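Local coordinates for CRISPR-associated protein CasA/Cse1 (PDB 4AN8), which serves as a subunit of the Cascade ribonucleoprotein complex and probably helps select foreign DNA for CRISPR-based adaptive immunity, at residues 69-74 and 78-83; 467-472 and 491-496; 471-476 and 484-489. One frame throughout, in Å; residues are numbered along the deposited sequence.

Interaction 1: 69-74 and 78-83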
loop_
_atom_site.group_PDB
_atom_site.type_symbol
_atom_site.label_atom_id
_atom_site.label_comp_id
_atom_site.label_asym_id
_atom_site.label_seq_id
_atom_site.Cartn_x
_atom_site.Cartn_y
_atom_site.Cartn_z
ATOM N N SER A 69 -6.355 -23.474 4.518
ATOM C CA SER A 69 -5.583 -23.791 5.698
ATOM C C SER A 69 -4.088 -23.794 5.379
ATOM O O SER A 69 -3.345 -24.657 5.828
ATOM C CB SER A 69 -6.035 -25.147 6.231
ATOM O OG SER A 69 -5.692 -25.270 7.587
ATOM N N GLY A 70 -3.659 -22.814 4.590
ATOM C CA GLY A 70 -2.295 -22.741 4.069
ATOM C C GLY A 70 -2.162 -21.497 3.197
ATOM O O GLY A 70 -2.883 -20.529 3.409
ATOM N N PRO A 71 -1.271 -21.525 2.189
ATOM C CA PRO A 71 -0.440 -22.679 1.822
ATOM C C PRO A 71 0.625 -22.894 2.871
ATOM O O PRO A 71 1.192 -21.915 3.344
ATOM C CB PRO A 71 0.212 -22.234 0.511
ATOM C CG PRO A 71 0.261 -20.750 0.603
ATOM C CD PRO A 71 -1.016 -20.370 1.307
ATOM N N ARG A 72 0.874 -24.144 3.250
ATOM C CA ARG A 72 1.913 -24.446 4.225
ATOM C C ARG A 72 3.291 -24.315 3.609
ATOM O O ARG A 72 4.269 -24.108 4.305
ATOM C CB ARG A 72 1.758 -25.869 4.772
ATOM C CG ARG A 72 0.420 -26.155 5.412
ATOM C CD ARG A 72 0.172 -25.302 6.648
ATOM N NE ARG A 72 -1.152 -25.591 7.193
ATOM C CZ ARG A 72 -1.382 -26.411 8.218
ATOM N NH1 ARG A 72 -0.370 -27.003 8.838
ATOM N NH2 ARG A 72 -2.627 -26.625 8.635
ATOM N N CYS A 73 3.375 -24.464 2.299
ATOM C CA CYS A 73 4.678 -24.488 1.638
ATOM C C CYS A 73 4.611 -23.725 0.345
ATOM O O CYS A 73 3.566 -23.716 -0.280
ATOM C CB CYS A 73 5.075 -25.925 1.318
ATOM S SG CYS A 73 5.383 -26.883 2.780
ATOM N N PRO A 74 5.731 -23.107 -0.070
ATOM C CA PRO A 74 5.748 -22.430 -1.367
ATOM C C PRO A 74 5.468 -23.432 -2.479
ATOM O O PRO A 74 4.849 -23.055 -3.473
ATOM C CB PRO A 74 7.174 -21.875 -1.478
ATOM C CG PRO A 74 7.756 -21.944 -0.090
ATOM C CD PRO A 74 7.027 -23.033 0.635
ATOM N N LEU A 78 3.117 -23.164 -6.025
ATOM C CA LEU A 78 3.635 -23.557 -7.331
ATOM C C LEU A 78 2.719 -24.556 -8.032
ATOM O O LEU A 78 2.382 -24.395 -9.211
ATOM C CB LEU A 78 5.022 -24.177 -7.161
ATOM C CG LEU A 78 6.209 -23.235 -7.286
ATOM C CD1 LEU A 78 7.496 -23.932 -6.879
ATOM C CD2 LEU A 78 6.288 -22.728 -8.723
ATOM N N ASP A 79 2.324 -25.590 -7.301
ATOM C CA ASP A 79 1.307 -26.505 -7.792
ATOM C C ASP A 79 0.118 -25.729 -8.351
ATOM O O ASP A 79 -0.253 -25.914 -9.508
ATOM C CB ASP A 79 0.821 -27.433 -6.670
ATOM C CG ASP A 79 1.710 -28.646 -6.482
ATOM O OD1 ASP A 79 2.093 -29.263 -7.495
ATOM O OD2 ASP A 79 2.021 -28.988 -5.319
ATOM N N TRP A 80 -0.493 -24.873 -7.531
ATOM C CA TRP A 80 -1.701 -24.179 -7.966
ATOM C C TRP A 80 -1.405 -23.321 -9.173
ATOM O O TRP A 80 -2.260 -23.130 -10.026
ATOM C CB TRP A 80 -2.294 -23.334 -6.839
ATOM C CG TRP A 80 -2.559 -24.157 -5.638
ATOM C CD1 TRP A 80 -2.812 -25.499 -5.608
ATOM C CD2 TRP A 80 -2.578 -23.711 -4.276
ATOM N NE1 TRP A 80 -3.002 -25.915 -4.312
ATOM C CE2 TRP A 80 -2.858 -24.839 -3.474
ATOM C CE3 TRP A 80 -2.396 -22.470 -3.659
ATOM C CZ2 TRP A 80 -2.944 -24.766 -2.086
ATOM C CZ3 TRP A 80 -2.486 -22.394 -2.282
ATOM C CH2 TRP A 80 -2.761 -23.535 -1.510
ATOM N N TRP A 81 -0.192 -22.801 -9.238
ATOM C CA TRP A 81 0.223 -22.021 -10.391
ATOM C C TRP A 81 0.228 -22.920 -11.625
ATOM O O TRP A 81 -0.315 -22.561 -12.659
ATOM C CB TRP A 81 1.622 -21.426 -10.178
ATOM C CG TRP A 81 2.004 -20.474 -11.239
ATOM C CD1 TRP A 81 2.198 -20.758 -12.565
ATOM C CD2 TRP A 81 2.235 -19.061 -11.093
ATOM N NE1 TRP A 81 2.532 -19.614 -13.249
ATOM C CE2 TRP A 81 2.564 -18.558 -12.370
ATOM C CE3 TRP A 81 2.200 -18.176 -10.008
ATOM C CZ2 TRP A 81 2.865 -17.195 -12.593
ATOM C CZ3 TRP A 81 2.487 -16.819 -10.237
ATOM C CH2 TRP A 81 2.815 -16.351 -11.516
ATOM N N ARG A 82 0.872 -24.079 -11.509
ATOM C CA ARG A 82 0.939 -25.038 -12.611
ATOM C C ARG A 82 -0.454 -25.466 -13.082
ATOM O O ARG A 82 -0.733 -25.472 -14.280
ATOM C CB ARG A 82 1.778 -26.270 -12.232
ATOM C CG ARG A 82 3.269 -26.116 -12.507
ATOM C CD ARG A 82 4.039 -27.431 -12.337
ATOM N NE ARG A 82 3.739 -28.025 -11.043
ATOM C CZ ARG A 82 4.438 -27.809 -9.932
ATOM N NH1 ARG A 82 5.517 -27.030 -9.953
ATOM N NH2 ARG A 82 4.063 -28.390 -8.799
ATOM N N LYS A 83 -1.330 -25.806 -12.141
ATOM C CA LYS A 83 -2.671 -26.285 -12.479
ATOM C C LYS A 83 -3.581 -25.191 -13.016
ATOM O O LYS A 83 -4.619 -25.480 -13.608
ATOM C CB LYS A 83 -3.317 -26.985 -11.289
ATOM C CG LYS A 83 -3.264 -28.493 -11.397
ATOM C CD LYS A 83 -3.467 -29.161 -10.053
ATOM C CE LYS A 83 -2.181 -29.154 -9.250
ATOM N NZ LYS A 83 -2.432 -29.494 -7.821
#
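W80 sets its CG beside the backbone N and anti to the carbonyl carbon (chi1 -56°), which swings the indole off helix 74-83 toward P71 in the loop before it. The far end of the six-membered ring does the touching: CH2 of W80 lies 3.8 Å from CB of P71, and CZ3 of W80 is 3.9 Å from the same CB. The proline meets the ring obliquely, so this is plain apolar packing and no stack. P71 follows a cis peptide bond, and its backbone is hydrogen-bonded to Y210; its ring also packs on D76 and V77 in the first turn of the helix. L204 and P87 also pack against W80. The second link is made by backbone alone. L78 N donates to P74 O at 3.1 Å, with an N-H...O angle of 160°, a regular i to i+4 bond where the loop turns into helix 74-83. L78 directs its own side chain at L328, E331 and L332 of helix 320-333. At the other end of the loop, S69 is the C-prime residue of the Schellman motif that closes helix 50-67, and its O accepts R72 NE at 2.7 Å, nearly in the guanidinium plane. Segment 69-74 thus links helices 50-67 and 74-83, folding back against the latter. One straight backbone bond supplies the polar link and a proline-indole contact the apolar one; no salt bridge or side-chain hydrogen bond joins the segments, so the contact should depend little on charge.

Interaction 2: 467-472 and 491-496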
loop_
_atom_site.group_PDB
_atom_site.type_symbol
_atom_site.label_atom_id
_atom_site.label_comp_id
_atom_site.label_asym_id
_atom_site.label_seq_id
_atom_site.Cartn_x
_atom_site.Cartn_y
_atom_site.Cartn_z
ATOM N N GLU A 467 20.150 17.999 -16.645
ATOM C CA GLU A 467 18.824 18.487 -16.991
ATOM C C GLU A 467 18.270 19.446 -15.938
ATOM O O GLU A 467 17.589 20.410 -16.267
ATOM C CB GLU A 467 17.875 17.301 -17.183
ATOM C CG GLU A 467 16.503 17.663 -17.718
ATOM C CD GLU A 467 15.711 16.444 -18.160
ATOM O OE1 GLU A 467 15.666 15.447 -17.405
ATOM O OE2 GLU A 467 15.141 16.479 -19.273
ATOM N N ALA A 468 18.554 19.187 -14.667
ATOM C CA ALA A 468 17.973 20.006 -13.603
ATOM C C ALA A 468 18.713 21.331 -13.442
ATOM O O ALA A 468 18.115 22.361 -13.132
ATOM C CB ALA A 468 17.950 19.239 -12.278
ATOM N N TRP A 469 20.024 21.297 -13.636
ATOM C CA TRP A 469 20.809 22.512 -13.535
ATOM C C TRP A 469 20.511 23.426 -14.746
ATOM O O TRP A 469 20.309 24.640 -14.589
ATOM C CB TRP A 469 22.304 22.190 -13.389
ATOM C CG TRP A 469 23.162 23.409 -13.454
ATOM C CD1 TRP A 469 24.047 23.735 -14.445
ATOM C CD2 TRP A 469 23.195 24.484 -12.511
ATOM N NE1 TRP A 469 24.629 24.943 -14.169
ATOM C CE2 TRP A 469 24.125 25.426 -12.989
ATOM C CE3 TRP A 469 22.532 24.741 -11.305
ATOM C CZ2 TRP A 469 24.407 26.604 -12.310
ATOM C CZ3 TRP A 469 22.810 25.922 -10.632
ATOM C CH2 TRP A 469 23.743 26.838 -11.140
ATOM N N LYS A 470 20.441 22.828 -15.937
ATOM C CA LYS A 470 20.009 23.563 -17.121
ATOM C C LYS A 470 18.748 24.366 -16.835
ATOM O O LYS A 470 18.658 25.539 -17.188
ATOM C CB LYS A 470 19.773 22.625 -18.307
ATOM C CG LYS A 470 19.238 23.328 -19.548
ATOM C CD LYS A 470 19.107 22.362 -20.720
ATOM C CE LYS A 470 18.256 22.935 -21.851
ATOM N NZ LYS A 470 18.891 24.104 -22.525
ATOM N N ALA A 471 17.783 23.740 -16.171
ATOM C CA ALA A 471 16.513 24.400 -15.890
ATOM C C ALA A 471 16.664 25.515 -14.871
ATOM O O ALA A 471 15.909 26.485 -14.878
ATOM C CB ALA A 471 15.472 23.379 -15.425
ATOM N N THR A 472 17.640 25.374 -13.984
ATOM C CA THR A 472 17.897 26.391 -12.958
ATOM C C THR A 472 18.655 27.582 -13.564
ATOM O O THR A 472 18.411 28.721 -13.189
ATOM C CB THR A 472 18.704 25.799 -11.779
ATOM O OG1 THR A 472 18.004 24.663 -11.253
ATOM C CG2 THR A 472 18.896 26.819 -10.678
ATOM N N GLN A 491 30.019 26.946 -11.167
ATOM C CA GLN A 491 31.323 26.419 -10.758
ATOM C C GLN A 491 31.156 25.239 -9.804
ATOM O O GLN A 491 31.775 24.193 -9.992
ATOM C CB GLN A 491 32.187 27.511 -10.127
ATOM C CG GLN A 491 32.699 28.524 -11.138
ATOM C CD GLN A 491 33.588 29.596 -10.523
ATOM O OE1 GLN A 491 33.958 29.524 -9.348
ATOM N NE2 GLN A 491 33.933 30.601 -11.322
ATOM N N GLU A 492 30.304 25.416 -8.793
ATOM C CA GLU A 492 30.005 24.363 -7.813
ATOM C C GLU A 492 29.389 23.152 -8.503
ATOM O O GLU A 492 29.767 22.009 -8.241
ATOM C CB GLU A 492 29.061 24.897 -6.733
ATOM C CG GLU A 492 28.895 23.999 -5.518
ATOM C CD GLU A 492 28.245 24.729 -4.343
ATOM O OE1 GLU A 492 27.935 25.938 -4.471
ATOM O OE2 GLU A 492 28.043 24.099 -3.282
ATOM N N PHE A 493 28.445 23.409 -9.402
ATOM C CA PHE A 493 27.821 22.324 -10.130
ATOM C C PHE A 493 28.865 21.557 -10.912
ATOM O O PHE A 493 28.729 20.354 -11.120
ATOM C CB PHE A 493 26.731 22.828 -11.069
ATOM C CG PHE A 493 26.113 21.743 -11.893
ATOM C CD1 PHE A 493 25.079 20.971 -11.375
ATOM C CD2 PHE A 493 26.578 21.471 -13.167
ATOM C CE1 PHE A 493 24.513 19.964 -12.115
ATOM C CE2 PHE A 493 26.020 20.454 -13.923
ATOM C CZ PHE A 493 24.977 19.697 -13.392
ATOM N N GLY A 494 29.910 22.255 -11.347
ATOM C CA GLY A 494 31.001 21.616 -12.060
ATOM C C GLY A 494 31.730 20.660 -11.142
ATOM O O GLY A 494 31.980 19.511 -11.498
ATOM N N ARG A 495 32.076 21.134 -9.952
ATOM C CA ARG A 495 32.644 20.267 -8.926
ATOM C C ARG A 495 31.831 18.976 -8.760
ATOM O O ARG A 495 32.382 17.878 -8.864
ATOM C CB ARG A 495 32.734 20.996 -7.583
ATOM C CG ARG A 495 34.140 21.378 -7.184
ATOM C CD ARG A 495 34.187 22.015 -5.803
ATOM N NE ARG A 495 33.377 23.233 -5.701
ATOM C CZ ARG A 495 33.717 24.413 -6.218
ATOM N NH1 ARG A 495 34.849 24.546 -6.901
ATOM N NH2 ARG A 495 32.915 25.458 -6.061
ATOM N N LEU A 496 30.525 19.113 -8.503
ATOM C CA LEU A 496 29.653 17.959 -8.267
ATOM C C LEU A 496 29.737 16.906 -9.372
ATOM O O LEU A 496 29.919 15.722 -9.094
ATOM C CB LEU A 496 28.196 18.389 -8.064
ATOM C CG LEU A 496 27.798 18.862 -6.664
ATOM C CD1 LEU A 496 26.340 19.275 -6.637
ATOM C CD2 LEU A 496 28.051 17.782 -5.643
#
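W469 and F493 are the pair that joins 467-472 to 491-496, each with CG anti to its own backbone N (chi1 173° and 177°), which points each ring at the opposing helix. Starting at CB, W469 lies over a face of the phenyl ring: this CB is 3.4 Å from F493 CE1 and 3.6 Å from the ring centroid, a CH-pi contact placed toward the rim. The next atom, CG of W469, sits 3.7 Å from F493 CG, and CD1 of W469 comes to 3.6 Å from F493 CD2. Here the pyrrole part of the indole and the phenyl form an offset stack, with centroids 4.2 Å apart and planes only 13° from parallel. NE1 skirts the phenyl, but its hydrogen is given to OE1 of E490, a bond that, with the stack, should help hold the indole's rotation. Toward the fused bond the partner changes from ring to methylene: F493 CB stands over the face of the five-membered ring, 4.1 Å from its centroid, in a second CH-pi contact. The two side chains therefore run past each other in opposite directions, each CB covering the other's ring. Beyond the stack the benzo tip of W469 goes on to the backbone of G489, where CH2 of W469 is 3.5 Å from G489 C. L395 of helix 372-403 packs on both aromatic residues, while A465 and L466 add to the surroundings of F493. The pair is buried between two antiparallel helices, 453-476 and 483-499, joined by a short loop: a helical hairpin within the C-terminal helical bundle known from Cse1 proteins.

Interaction 3: 471-476 and 484-489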
loop_
_atom_site.group_PDB
_atom_site.type_symbol
_atom_site.label_atom_id
_atom_site.label_comp_id
_atom_site.label_asym_id
_atom_site.label_seq_id
_atom_site.Cartn_x
_atom_site.Cartn_y
_atom_site.Cartn_z
ATOM N N ALA A 471 17.783 23.740 -16.171
ATOM C CA ALA A 471 16.513 24.400 -15.890
ATOM C C ALA A 471 16.664 25.515 -14.871
ATOM O O ALA A 471 15.909 26.485 -14.878
ATOM C CB ALA A 471 15.472 23.379 -15.425
ATOM N N THR A 472 17.640 25.374 -13.984
ATOM C CA THR A 472 17.897 26.391 -12.958
ATOM C C THR A 472 18.655 27.582 -13.564
ATOM O O THR A 472 18.411 28.721 -13.189
ATOM C CB THR A 472 18.704 25.799 -11.779
ATOM O OG1 THR A 472 18.004 24.663 -11.253
ATOM C CG2 THR A 472 18.896 26.819 -10.678
ATOM N N ARG A 473 19.579 27.299 -14.486
ATOM C CA ARG A 473 20.244 28.343 -15.273
ATOM C C ARG A 473 19.193 29.209 -15.950
ATOM O O ARG A 473 19.174 30.432 -15.788
ATOM C CB ARG A 473 21.136 27.734 -16.350
ATOM C CG ARG A 473 22.516 27.342 -15.874
ATOM C CD ARG A 473 23.463 27.133 -17.058
ATOM N NE ARG A 473 23.658 28.362 -17.826
ATOM C CZ ARG A 473 24.701 29.181 -17.685
ATOM N NH1 ARG A 473 25.662 28.902 -16.806
ATOM N NH2 ARG A 473 24.791 30.283 -18.425
ATOM N N ARG A 474 18.314 28.551 -16.703
ATOM C CA ARG A 474 17.198 29.204 -17.372
ATOM C C ARG A 474 16.456 30.140 -16.420
ATOM O O ARG A 474 16.076 31.249 -16.790
ATOM C CB ARG A 474 16.250 28.151 -17.947
ATOM C CG ARG A 474 15.365 28.647 -19.063
ATOM C CD ARG A 474 14.371 27.582 -19.494
ATOM N NE ARG A 474 15.002 26.468 -20.183
ATOM C CZ ARG A 474 14.872 25.200 -19.804
ATOM N NH1 ARG A 474 14.129 24.910 -18.741
ATOM N NH2 ARG A 474 15.484 24.230 -20.477
ATOM N N PHE A 475 16.270 29.698 -15.184
ATOM C CA PHE A 475 15.589 30.497 -14.174
ATOM C C PHE A 475 16.491 31.628 -13.691
ATOM O O PHE A 475 16.063 32.776 -13.548
ATOM C CB PHE A 475 15.201 29.592 -12.998
ATOM C CG PHE A 475 14.526 30.308 -11.862
ATOM C CD1 PHE A 475 15.229 31.197 -11.066
ATOM C CD2 PHE A 475 13.187 30.073 -11.580
ATOM C CE1 PHE A 475 14.608 31.850 -10.017
ATOM C CE2 PHE A 475 12.556 30.717 -10.530
ATOM C CZ PHE A 475 13.267 31.609 -9.749
ATOM N N LEU A 476 17.752 31.304 -13.432
ATOM C CA LEU A 476 18.689 32.298 -12.936
ATOM C C LEU A 476 19.061 33.350 -13.983
ATOM O O LEU A 476 19.459 34.457 -13.638
ATOM C CB LEU A 476 19.952 31.616 -12.412
ATOM C CG LEU A 476 19.739 30.758 -11.160
ATOM C CD1 LEU A 476 21.031 30.029 -10.773
ATOM C CD2 LEU A 476 19.206 31.609 -10.005
ATOM N N LYS A 484 25.233 36.644 -9.831
ATOM C CA LYS A 484 26.319 36.222 -8.951
ATOM C C LYS A 484 26.128 34.761 -8.508
ATOM O O LYS A 484 27.069 33.949 -8.536
ATOM C CB LYS A 484 26.460 37.141 -7.732
ATOM C CG LYS A 484 27.567 36.694 -6.775
ATOM C CD LYS A 484 27.958 37.773 -5.771
ATOM C CE LYS A 484 26.971 37.878 -4.616
ATOM N NZ LYS A 484 27.353 38.976 -3.680
ATOM N N ALA A 485 24.900 34.445 -8.107
ATOM C CA ALA A 485 24.527 33.109 -7.688
ATOM C C ALA A 485 24.773 32.151 -8.822
ATOM O O ALA A 485 25.260 31.040 -8.625
ATOM C CB ALA A 485 23.062 33.091 -7.291
ATOM N N LEU A 486 24.447 32.590 -10.031
ATOM C CA LEU A 486 24.634 31.767 -11.190
ATOM C C LEU A 486 26.063 31.468 -11.505
ATOM O O LEU A 486 26.390 30.376 -11.853
ATOM C CB LEU A 486 23.962 32.372 -12.418
ATOM C CG LEU A 486 24.165 31.609 -13.712
ATOM C CD1 LEU A 486 25.578 31.548 -14.036
ATOM C CD2 LEU A 486 23.602 30.265 -13.709
ATOM N N ALA A 487 26.931 32.471 -11.418
ATOM C CA ALA A 487 28.338 32.228 -11.726
ATOM C C ALA A 487 28.917 31.265 -10.694
ATOM O O ALA A 487 29.606 30.323 -11.054
ATOM C CB ALA A 487 29.118 33.525 -11.748
ATOM N N GLN A 488 28.625 31.507 -9.415
ATOM C CA GLN A 488 29.106 30.633 -8.346
ATOM C C GLN A 488 28.551 29.221 -8.502
ATOM O O GLN A 488 29.290 28.239 -8.406
ATOM C CB GLN A 488 28.728 31.184 -6.972
ATOM C CG GLN A 488 29.430 32.474 -6.593
ATOM C CD GLN A 488 28.972 33.003 -5.244
ATOM O OE1 GLN A 488 28.986 34.213 -4.999
ATOM N NE2 GLN A 488 28.557 32.094 -4.359
ATOM N N GLY A 489 27.247 29.134 -8.756
ATOM C CA GLY A 489 26.567 27.857 -8.876
ATOM C C GLY A 489 27.085 26.991 -10.002
ATOM O O GLY A 489 27.283 25.782 -9.817
#
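The guanidinium of R473 has a methyl of L486 over one face: CD2 stands 3.9 Å above the plane, displaced toward the rim. NH1 of R473 is the nitrogen nearest this leucine, 3.8 Å from L486 CD1, and the same NH1 forms a salt bridge with OE1 of E490, on the turn of helix 483-499 just past this segment. CG of R473, beside its backbone N, lies 3.8 Å from L486 CD2; the bend at chi3 (63°) then brings the guanidinium back over the same leucine, so one methyl touches both the aliphatic part and the charged head. L486 is the hub of the contact. With CG anti to its backbone N (chi1 177°), it reaches straight across toward helix 453-476 and enters between R473 and L476. On the L476 side the two leucines cross obliquely: L476 CD1 is 3.9 Å from L486 CD2 and 4.0 Å from L486 CA, while the two CB atoms are 4.1 Å apart. L476, at the C-terminal end of its helix, is buried; H482 of the connecting loop packs against it, and V399 of helix 372-403 packs on both L476 and A485. No hydrogen bond joins the two segments. The contact grades from a buried leucine pair to an exposed arginine whose carbon chain and guanidinium face cover the leucine; because N-H bonds lie in the guanidinium plane, this face packing is compatible with the salt bridge to E490, and apolar cover and charge pairing are combined in one side chain.

How the interactions relate
Interactions 2 and 3 hold the same two helices, 453-476 and 483-499, with centres about 8 Å apart, and they share A471 and T472. Interaction 3 lies nearer the connecting loop and is partly buried, its aliphatic packing edged by an exposed arginine; interaction 2, further along the hairpin, is aromatic and the fully buried one. They touch through the benzo part of W469, whose CZ2 is 4.0 Å from L486 CD2, and E490 serves both, accepting from W469 and pairing with R473. Interaction 1 stands apart, its centre 53 and 59 Å from theirs: it is also partly buried, local in sequence, and alone in adding a backbone hydrogen bond to its packing.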